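Local atomic coordinates of acyl-coenzyme A oxidase (Caenorhabditis elegans, PDB entry 5K3J), a protein that catalyses the FAD-dependent first step of peroxisomal beta-oxidation on the side chains of ascaroside pheromones, desaturating their CoA thioesters and passing the electrons to oxygen. Residues Gly288-Arg293 against Ala383-Leu388; Ser294-Glu299 against Thr430-Asn435. One frame throughout, in Å; residues are numbered along the deposited sequence.

Interaction 1: Gly288-Arg293 against Ala383-Leu388; sequences GMVKIR and ALTSGL. With 6QA (~{S}-[2-[3-[[(2~{R})-4-[[[(2~{R},3~{S},4~{R},5~{R})-5-(6-aminopurin-9-yl)-4-oxidanyl-3-phosphonooxy-oxolan-2-yl]methoxy-oxidanyl-phosphoryl]oxy-oxidanyl-phosphoryl]oxy-3,3-dimethyl-2-oxidanyl-butanoyl]amino]propanoylamino]ethyl] 5-[(2~{R},3~{R},5~{R},6~{S})-6-methyl-3,5-bis(oxidanyl)oxan-2-yl]oxypentanethioate), chain E.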
loop_
_atom_site.group_PDB
_atom_site.type_symbol
_atom_site.label_atom_id
_atom_site.label_comp_id
_atom_site.label_asym_id
_atom_site.label_seq_id
_atom_site.Cartn_x
_atom_site.Cartn_y
_atom_site.Cartn_z
ATOM N N GLY A 288 7.127 23.324 14.845
ATOM C CA GLY A 288 7.839 22.075 14.645
ATOM C C GLY A 288 7.162 21.219 13.595
ATOM O O GLY A 288 7.821 20.549 12.798
ATOM N N MET A 289 5.834 21.252 13.592
ATOM C CA MET A 289 5.043 20.491 12.634
ATOM C C MET A 289 5.253 20.979 11.206
ATOM O O MET A 289 5.365 20.176 10.280
ATOM C CB MET A 289 3.562 20.571 12.996
ATOM C CG MET A 289 3.033 19.351 13.724
ATOM S SD MET A 289 1.763 19.783 14.928
ATOM C CE MET A 289 0.773 20.943 13.987
ATOM N N VAL A 290 5.304 22.298 11.038
ATOM C CA VAL A 290 5.451 22.908 9.722
ATOM C C VAL A 290 6.828 22.613 9.131
ATOM O O VAL A 290 6.974 22.509 7.915
ATOM C CB VAL A 290 5.203 24.437 9.792
ATOM C CG1 VAL A 290 5.484 25.115 8.451
ATOM C CG2 VAL A 290 3.776 24.711 10.230
ATOM N N LYS A 291 7.832 22.452 9.986
ATOM C CA LYS A 291 9.161 22.099 9.497
ATOM C C LYS A 291 9.121 20.738 8.811
ATOM O O LYS A 291 9.687 20.561 7.730
ATOM C CB LYS A 291 10.194 22.080 10.623
ATOM C CG LYS A 291 11.606 21.858 10.105
ATOM C CD LYS A 291 12.573 21.520 11.215
ATOM C CE LYS A 291 13.403 20.299 10.849
ATOM N NZ LYS A 291 14.061 20.438 9.517
ATOM N N ILE A 292 8.441 19.785 9.443
ATOM C CA ILE A 292 8.284 18.447 8.886
ATOM C C ILE A 292 7.525 18.491 7.565
ATOM O O ILE A 292 8.003 17.978 6.555
ATOM C CB ILE A 292 7.542 17.507 9.858
ATOM C CG1 ILE A 292 8.338 17.334 11.155
ATOM C CG2 ILE A 292 7.276 16.161 9.194
ATOM C CD1 ILE A 292 9.733 16.782 10.952
ATOM N N ARG A 293 6.348 19.115 7.583
ATOM C CA ARG A 293 5.485 19.207 6.403
ATOM C C ARG A 293 6.181 19.869 5.221
ATOM O O ARG A 293 6.039 19.431 4.078
ATOM C CB ARG A 293 4.207 19.979 6.735
ATOM C CG ARG A 293 3.256 19.266 7.681
ATOM C CD ARG A 293 2.141 20.205 8.123
ATOM N NE ARG A 293 1.223 19.568 9.059
ATOM C CZ ARG A 293 0.554 20.214 10.008
ATOM N NH1 ARG A 293 0.700 21.524 10.158
ATOM N NH2 ARG A 293 -0.260 19.548 10.811
ATOM N N ALA A 383 -0.623 26.508 5.004
ATOM C CA ALA A 383 -1.642 25.963 4.117
ATOM C C ALA A 383 -1.043 25.319 2.874
ATOM O O ALA A 383 -1.542 24.297 2.407
ATOM C CB ALA A 383 -2.612 27.035 3.724
ATOM N N LEU A 384 0.015 25.920 2.335
ATOM C CA LEU A 384 0.707 25.342 1.189
ATOM C C LEU A 384 1.235 23.955 1.547
ATOM O O LEU A 384 0.968 22.976 0.849
ATOM C CB LEU A 384 1.855 26.238 0.722
ATOM C CG LEU A 384 2.690 25.629 -0.409
ATOM C CD1 LEU A 384 1.810 25.300 -1.612
ATOM C CD2 LEU A 384 3.844 26.537 -0.808
ATOM N N THR A 385 1.963 23.882 2.658
ATOM C CA THR A 385 2.570 22.639 3.122
ATOM C C THR A 385 1.529 21.680 3.688
ATOM O O THR A 385 1.795 20.490 3.854
ATOM C CB THR A 385 3.639 22.908 4.187
ATOM O OG1 THR A 385 3.090 23.735 5.221
ATOM C CG2 THR A 385 4.820 23.617 3.568
ATOM N N SER A 386 0.343 22.202 3.980
ATOM C CA SER A 386 -0.751 21.367 4.462
ATOM C C SER A 386 -1.202 20.398 3.382
ATOM O O SER A 386 -1.331 19.196 3.617
ATOM C CB SER A 386 -1.927 22.227 4.913
ATOM O OG SER A 386 -1.573 23.002 6.043
ATOM N N GLY A 387 -1.442 20.933 2.191
ATOM C CA GLY A 387 -1.859 20.116 1.070
ATOM C C GLY A 387 -0.680 19.451 0.394
ATOM O O GLY A 387 -0.810 18.361 -0.160
ATOM N N LEU A 388 0.472 20.112 0.439
ATOM C CA LEU A 388 1.665 19.606 -0.226
ATOM C C LEU A 388 2.088 18.249 0.337
ATOM O O LEU A 388 2.424 17.344 -0.422
ATOM C CB LEU A 388 2.817 20.605 -0.104
ATOM C CG LEU A 388 3.949 20.425 -1.115
ATOM C CD1 LEU A 388 3.398 20.511 -2.523
ATOM C CD2 LEU A 388 5.042 21.462 -0.906
HETATM P P26 6QA E . -6.388 23.478 16.275
HETATM P P29 6QA E . -8.072 25.967 15.997
HETATM P P50 6QA E . -9.413 29.168 9.899
HETATM O O01 6QA E . 9.456 11.310 7.921
HETATM C C02 6QA E . 9.579 12.202 9.050
HETATM C C03 6QA E . 8.955 11.386 10.194
HETATM O O04 6QA E . 8.708 12.151 11.282
HETATM C C05 6QA E . 7.562 12.939 11.224
HETATM C C06 6QA E . 6.643 12.529 12.409
HETATM C C07 6QA E . 5.862 13.788 12.852
HETATM C C08 6QA E . 5.435 13.614 14.308
HETATM C C09 6QA E . 3.973 13.707 14.445
HETATM S S10 6QA E . 3.422 14.918 15.755
HETATM C C11 6QA E . 2.204 16.130 15.173
HETATM C C12 6QA E . 1.513 15.798 13.883
HETATM N N13 6QA E . 0.122 15.947 14.090
HETATM C C14 6QA E . -0.648 16.945 13.375
HETATM C C15 6QA E . -2.194 17.071 13.619
HETATM C C16 6QA E . -2.478 18.538 14.089
HETATM N N17 6QA E . -3.635 19.120 13.383
HETATM C C18 6QA E . -4.348 20.226 14.037
HETATM C C19 6QA E . -5.548 20.853 13.332
HETATM O O20 6QA E . -5.859 20.096 12.184
HETATM C C21 6QA E . -5.262 22.324 12.914
HETATM C C22 6QA E . -6.667 22.823 12.359
HETATM C C23 6QA E . -4.113 22.342 11.853
HETATM C C24 6QA E . -4.848 23.263 14.043
HETATM O O25 6QA E . -5.987 23.853 14.703
HETATM O O27 6QA E . -6.763 22.000 16.461
HETATM O O28 6QA E . -7.714 24.481 16.660
HETATM O O30 6QA E . -7.808 27.017 17.081
HETATM O O31 6QA E . -7.146 26.196 14.613
HETATM C C32 6QA E . -7.716 26.473 13.390
HETATM C C33 6QA E . -7.492 28.018 13.110
HETATM O O34 6QA E . -6.310 28.374 13.439
HETATM C C35 6QA E . -5.474 28.804 12.112
HETATM N N36 6QA E . -4.228 28.021 12.067
HETATM C C37 6QA E . -4.115 26.712 12.306
HETATM N N38 6QA E . -2.847 26.311 12.196
HETATM C C39 6QA E . -2.096 27.404 11.877
HETATM C C40 6QA E . -2.964 28.494 11.801
HETATM N N41 6QA E . -2.463 29.722 11.498
HETATM C C42 6QA E . -1.158 29.872 11.272
HETATM N N43 6QA E . -0.288 28.843 11.341
HETATM C C44 6QA E . -0.708 27.613 11.637
HETATM N N45 6QA E . 0.238 26.495 11.713
HETATM C C46 6QA E . -6.231 28.599 11.078
HETATM O O47 6QA E . -6.316 29.838 10.238
HETATM C C48 6QA E . -7.623 28.244 11.593
HETATM O O49 6QA E . -8.540 29.257 11.339
HETATM O O51 6QA E . -10.866 28.985 10.225
HETATM O O52 6QA E . -8.911 27.986 9.054
HETATM O O53 6QA E . -9.196 30.428 9.106
HETATM O O54 6QA E . -9.530 25.996 15.613
HETATM O O55 6QA E . -5.234 23.819 17.199
HETATM O O56 6QA E . -3.998 20.612 15.114
HETATM O O57 6QA E . -0.137 17.685 12.603
HETATM O O58 6QA E . 3.279 12.994 13.731
HETATM O O59 6QA E . 9.838 10.309 10.612
HETATM C C60 6QA E . 11.132 10.781 11.002
HETATM C C61 6QA E . 11.835 9.529 11.475
HETATM C C62 6QA E . 11.826 11.520 9.827
HETATM C C63 6QA E . 10.986 12.592 9.275
HETATM O O64 6QA E . 13.077 12.123 10.313
#
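R293 meets T385 where two helices of the acyl-CoA oxidase C-alpha1 domain pack against each other, in the helical part that follows the beta domain of the acyl-CoA dehydrogenase-like fold. The touching is done close to the backbones: CB of R293 lies 3.9 Å from CB of T385, and the same R293 CB is 3.8 Å from the carbonyl O of T385. A short residue such as threonine suits this place: it lets the backbones come near, with the CA atoms of R293 and T385 5.6 Å apart, while its hydroxyl can be satisfied within its own helix. The T385 hydroxyl is occupied there by the carbonyls of L381 and H382; chi1 of 52° sets OG1 between the backbone N and the carbonyl carbon, within hydrogen-bonding range of that previous turn. V290, one turn before R293, adds a looser touch, its methyl CG1 lying 4.3 Å from the hydroxyl oxygen OG1 of T385.

Beyond CB the arginine leaves the helix contact and runs to the substrate. CG stands anti to the carbonyl carbon (chi1 -69°) and the chain is extended from there to NE, which carries the guanidinium alongside the pantetheine arm of the ascaroside-CoA. NE donates to the backbone O of A432, fixing one side of the group, while M289 CB lies over one of its faces near the rim. Arginine fits here because it spans the distance and offers several N-H groups in different directions. The neighbours M289 and I292 line the same channel with apolar atoms: I292 CG2 touches the ascaroside chain at C05, 3.8 Å away, and the bent M289 side chain brings CG to 3.6 Å from C11 of the ligand. At the tip of R293, NH2 approaches the pantetheine amide oxygen O57 at 2.6 Å, oblique to the guanidinium plane.

Interaction 2: Ser294-Glu299 against Thr430-Asn435; sequences SQMAME and TYAGEN. Unlike the reference sequence in segment 430-435: A432 (reference Glu). With 6QA (~{S}-[2-[3-[[(2~{R})-4-[[[(2~{R},3~{S},4~{R},5~{R})-5-(6-aminopurin-9-yl)-4-oxidanyl-3-phosphonooxy-oxolan-2-yl]methoxy-oxidanyl-phosphoryl]oxy-oxidanyl-phosphoryl]oxy-3,3-dimethyl-2-oxidanyl-butanoyl]amino]propanoylamino]ethyl] 5-[(2~{R},3~{R},5~{R},6~{S})-6-methyl-3,5-bis(oxidanyl)oxan-2-yl]oxypentanethioate), chain E.
M296 and Y431 meet at the wall of the ascaroside pocket, the methionine methyl CE lying 4.2 Å from ring atom CE1 of the tyrosine. Y431 can be followed outward from its backbone. Its CB is 3.4 Å from O58, the thioester carbonyl oxygen of the substrate. With chi1 at 65°, CG is set between the backbone N and the carbonyl carbon, and the ring extends along the ascaroside chain: CG faces C06, CD1 comes to 3.7 Å from C05, and C03 of the sugar sits over one face toward the rim. A432 CB and a water lie in the ring plane at its edge. At the tip, Y431 OH is 2.8 Å from the sugar hydroxyl O01 and shares a hydrogen bond with that water, which in turn donates to OE1 of E299.

This is the substrate pocket of an acyl-CoA oxidase, where the loop between helices 418-426 and 435-450 closes on helix 287-315. The natural glutamate at the position of A432 is the predicted proton acceptor; the deposited chain has alanine there. Its backbone N-H still points almost straight at O58 (2.9 Å, 170°), as in related acyl-CoA dehydrogenases, where the amide of the catalytic glutamate polarises the thioester carbonyl. M296 SD packs on A432 CB at 4.3 Å, a flexible apolar side chain filling the space between the helix and the loop.

A leucine in place of Y431 would probably leave the sugar and alkyl chain without their flat neighbour and deprive the bridging water of its hydroxyl partner. E299, important for selecting this five-carbon substrate, reaches the sugar with an extended chain, CG anti to the backbone N (chi1 -176°); a carboxylate suits a sugar hydroxyl, and O01 donates to its OE1 over 2.9 Å.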
loop_
_atom_site.group_PDB
_atom_site.type_symbol
_atom_site.label_atom_id
_atom_site.label_comp_id
_atom_site.label_asym_id
_atom_site.label_seq_id
_atom_site.Cartn_x
_atom_site.Cartn_y
_atom_site.Cartn_z
ATOM N N SER A 294 6.920 20.937 5.500
ATOM C CA SER A 294 7.696 21.615 4.472
ATOM C C SER A 294 8.765 20.685 3.906
ATOM O O SER A 294 9.094 20.743 2.722
ATOM C CB SER A 294 8.344 22.884 5.036
ATOM O OG SER A 294 9.178 22.585 6.145
ATOM N N GLN A 295 9.279 19.806 4.758
ATOM C CA GLN A 295 10.429 18.981 4.414
ATOM C C GLN A 295 10.078 17.703 3.643
ATOM O O GLN A 295 10.895 17.198 2.876
ATOM C CB GLN A 295 11.198 18.638 5.700
ATOM C CG GLN A 295 12.368 17.687 5.536
ATOM C CD GLN A 295 12.030 16.275 5.976
ATOM O OE1 GLN A 295 10.864 15.944 6.193
ATOM N NE2 GLN A 295 13.053 15.439 6.120
ATOM N N MET A 296 8.866 17.186 3.818
ATOM C CA MET A 296 8.559 15.862 3.272
ATOM C C MET A 296 8.210 15.844 1.786
ATOM O O MET A 296 8.023 14.780 1.214
ATOM C CB MET A 296 7.433 15.199 4.071
ATOM C CG MET A 296 6.356 16.136 4.574
ATOM S SD MET A 296 5.256 15.275 5.717
ATOM C CE MET A 296 4.703 13.933 4.672
ATOM N N ALA A 297 8.129 17.008 1.152
ATOM C CA ALA A 297 8.053 17.024 -0.303
ATOM C C ALA A 297 9.389 16.522 -0.840
ATOM O O ALA A 297 9.444 15.729 -1.781
ATOM C CB ALA A 297 7.736 18.413 -0.833
ATOM N N MET A 298 10.463 16.985 -0.208
ATOM C CA MET A 298 11.814 16.529 -0.494
ATOM C C MET A 298 11.975 15.047 -0.177
ATOM O O MET A 298 12.459 14.274 -1.002
ATOM C CB MET A 298 12.816 17.346 0.317
ATOM C CG MET A 298 14.236 16.832 0.252
ATOM S SD MET A 298 14.973 17.067 -1.368
ATOM C CE MET A 298 14.956 18.854 -1.462
ATOM N N GLU A 299 11.559 14.665 1.028
ATOM C CA GLU A 299 11.768 13.316 1.546
ATOM C C GLU A 299 10.868 12.277 0.872
ATOM O O GLU A 299 11.304 11.158 0.584
ATOM C CB GLU A 299 11.534 13.296 3.054
ATOM C CG GLU A 299 11.807 11.958 3.710
ATOM C CD GLU A 299 11.386 11.931 5.164
ATOM O OE1 GLU A 299 10.405 12.623 5.509
ATOM O OE2 GLU A 299 12.032 11.218 5.962
ATOM N N THR A 430 -0.278 9.954 7.305
ATOM C CA THR A 430 -0.933 9.953 8.606
ATOM C C THR A 430 -0.220 10.867 9.597
ATOM O O THR A 430 -0.829 11.791 10.135
ATOM C CB THR A 430 -1.011 8.531 9.195
ATOM O OG1 THR A 430 -1.875 7.721 8.386
ATOM C CG2 THR A 430 -1.548 8.577 10.618
ATOM N N TYR A 431 1.066 10.619 9.840
ATOM C CA TYR A 431 1.815 11.453 10.777
ATOM C C TYR A 431 1.932 12.862 10.214
ATOM O O TYR A 431 1.693 13.075 9.026
ATOM C CB TYR A 431 3.206 10.860 11.089
ATOM C CG TYR A 431 4.196 10.772 9.932
ATOM C CD1 TYR A 431 4.629 11.911 9.255
ATOM C CD2 TYR A 431 4.740 9.551 9.558
ATOM C CE1 TYR A 431 5.538 11.830 8.218
ATOM C CE2 TYR A 431 5.653 9.460 8.519
ATOM C CZ TYR A 431 6.051 10.603 7.854
ATOM O OH TYR A 431 6.960 10.519 6.821
ATOM N N ALA A 432 2.316 13.809 11.066
ATOM C CA ALA A 432 2.439 15.213 10.681
ATOM C C ALA A 432 1.148 15.737 10.052
ATOM O O ALA A 432 1.173 16.606 9.180
ATOM C CB ALA A 432 3.615 15.407 9.728
ATOM N N GLY A 433 0.018 15.206 10.512
ATOM C CA GLY A 433 -1.287 15.633 10.043
ATOM C C GLY A 433 -1.965 14.607 9.156
ATOM O O GLY A 433 -1.441 14.248 8.103
ATOM N N GLU A 434 -3.130 14.129 9.585
ATOM C CA GLU A 434 -3.939 13.226 8.771
ATOM C C GLU A 434 -4.260 13.899 7.433
ATOM O O GLU A 434 -4.693 15.051 7.406
ATOM C CB GLU A 434 -5.223 12.837 9.517
ATOM C CG GLU A 434 -5.785 11.467 9.155
ATOM C CD GLU A 434 -6.278 11.388 7.722
ATOM O OE1 GLU A 434 -7.100 12.244 7.330
ATOM O OE2 GLU A 434 -5.835 10.479 6.986
ATOM N N ASN A 435 -4.045 13.173 6.336
ATOM C CA ASN A 435 -4.111 13.732 4.982
ATOM C C ASN A 435 -5.413 14.455 4.646
ATOM O O ASN A 435 -5.387 15.546 4.073
ATOM C CB ASN A 435 -3.862 12.630 3.946
ATOM C CG ASN A 435 -2.403 12.531 3.544
ATOM O OD1 ASN A 435 -2.078 11.974 2.496
ATOM N ND2 ASN A 435 -1.514 13.063 4.378
HETATM P P26 6QA E . -6.388 23.478 16.275
HETATM P P29 6QA E . -8.072 25.967 15.997
HETATM P P50 6QA E . -9.413 29.168 9.899
HETATM O O01 6QA E . 9.456 11.310 7.921
HETATM C C02 6QA E . 9.579 12.202 9.050
HETATM C C03 6QA E . 8.955 11.386 10.194
HETATM O O04 6QA E . 8.708 12.151 11.282
HETATM C C05 6QA E . 7.562 12.939 11.224
HETATM C C06 6QA E . 6.643 12.529 12.409
HETATM C C07 6QA E . 5.862 13.788 12.852
HETATM C C08 6QA E . 5.435 13.614 14.308
HETATM C C09 6QA E . 3.973 13.707 14.445
HETATM S S10 6QA E . 3.422 14.918 15.755
HETATM C C11 6QA E . 2.204 16.130 15.173
HETATM C C12 6QA E . 1.513 15.798 13.883
HETATM N N13 6QA E . 0.122 15.947 14.090
HETATM C C14 6QA E . -0.648 16.945 13.375
HETATM C C15 6QA E . -2.194 17.071 13.619
HETATM C C16 6QA E . -2.478 18.538 14.089
HETATM N N17 6QA E . -3.635 19.120 13.383
HETATM C C18 6QA E . -4.348 20.226 14.037
HETATM C C19 6QA E . -5.548 20.853 13.332
HETATM O O20 6QA E . -5.859 20.096 12.184
HETATM C C21 6QA E . -5.262 22.324 12.914
HETATM C C22 6QA E . -6.667 22.823 12.359
HETATM C C23 6QA E . -4.113 22.342 11.853
HETATM C C24 6QA E . -4.848 23.263 14.043
HETATM O O25 6QA E . -5.987 23.853 14.703
HETATM O O27 6QA E . -6.763 22.000 16.461
HETATM O O28 6QA E . -7.714 24.481 16.660
HETATM O O30 6QA E . -7.808 27.017 17.081
HETATM O O31 6QA E . -7.146 26.196 14.613
HETATM C C32 6QA E . -7.716 26.473 13.390
HETATM C C33 6QA E . -7.492 28.018 13.110
HETATM O O34 6QA E . -6.310 28.374 13.439
HETATM C C35 6QA E . -5.474 28.804 12.112
HETATM N N36 6QA E . -4.228 28.021 12.067
HETATM C C37 6QA E . -4.115 26.712 12.306
HETATM N N38 6QA E . -2.847 26.311 12.196
HETATM C C39 6QA E . -2.096 27.404 11.877
HETATM C C40 6QA E . -2.964 28.494 11.801
HETATM N N41 6QA E . -2.463 29.722 11.498
HETATM C C42 6QA E . -1.158 29.872 11.272
HETATM N N43 6QA E . -0.288 28.843 11.341
HETATM C C44 6QA E . -0.708 27.613 11.637
HETATM N N45 6QA E . 0.238 26.495 11.713
HETATM C C46 6QA E . -6.231 28.599 11.078
HETATM O O47 6QA E . -6.316 29.838 10.238
HETATM C C48 6QA E . -7.623 28.244 11.593
HETATM O O49 6QA E . -8.540 29.257 11.339
HETATM O O51 6QA E . -10.866 28.985 10.225
HETATM O O52 6QA E . -8.911 27.986 9.054
HETATM O O53 6QA E . -9.196 30.428 9.106
HETATM O O54 6QA E . -9.530 25.996 15.613
HETATM O O55 6QA E . -5.234 23.819 17.199
HETATM O O56 6QA E . -3.998 20.612 15.114
HETATM O O57 6QA E . -0.137 17.685 12.603
HETATM O O58 6QA E . 3.279 12.994 13.731
HETATM O O59 6QA E . 9.838 10.309 10.612
HETATM C C60 6QA E . 11.132 10.781 11.002
HETATM C C61 6QA E . 11.835 9.529 11.475
HETATM C C62 6QA E . 11.826 11.520 9.827
HETATM C C63 6QA E . 10.986 12.592 9.275
HETATM O O64 6QA E . 13.077 12.123 10.313
HETATM O O HOH W 1 8.112 12.045 4.748
#

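In the fold
Helix 287-315 supplies the first segment of both interactions, in consecutive turns: 288-293 packs on helix 379-405, and 294-299 faces the loop before helix 435-450. Along the chain the order is 288-293, 294-299, 383-388, 430-435, so the two contacts interleave, all within the C-alpha1 domain. Their centres are about 7 Å apart and they touch directly, T385 CG2 packing on S294 CA and I292 CG2 on A432 CB. Together they line a continuous stretch of the ascaroside-CoA: interaction 1 borders mainly the pantetheine arm, interaction 2 the thioester and the sugar. E434, in the loop, reaches FAD and R341 of the second subunit, connecting this wall to the dimer interface.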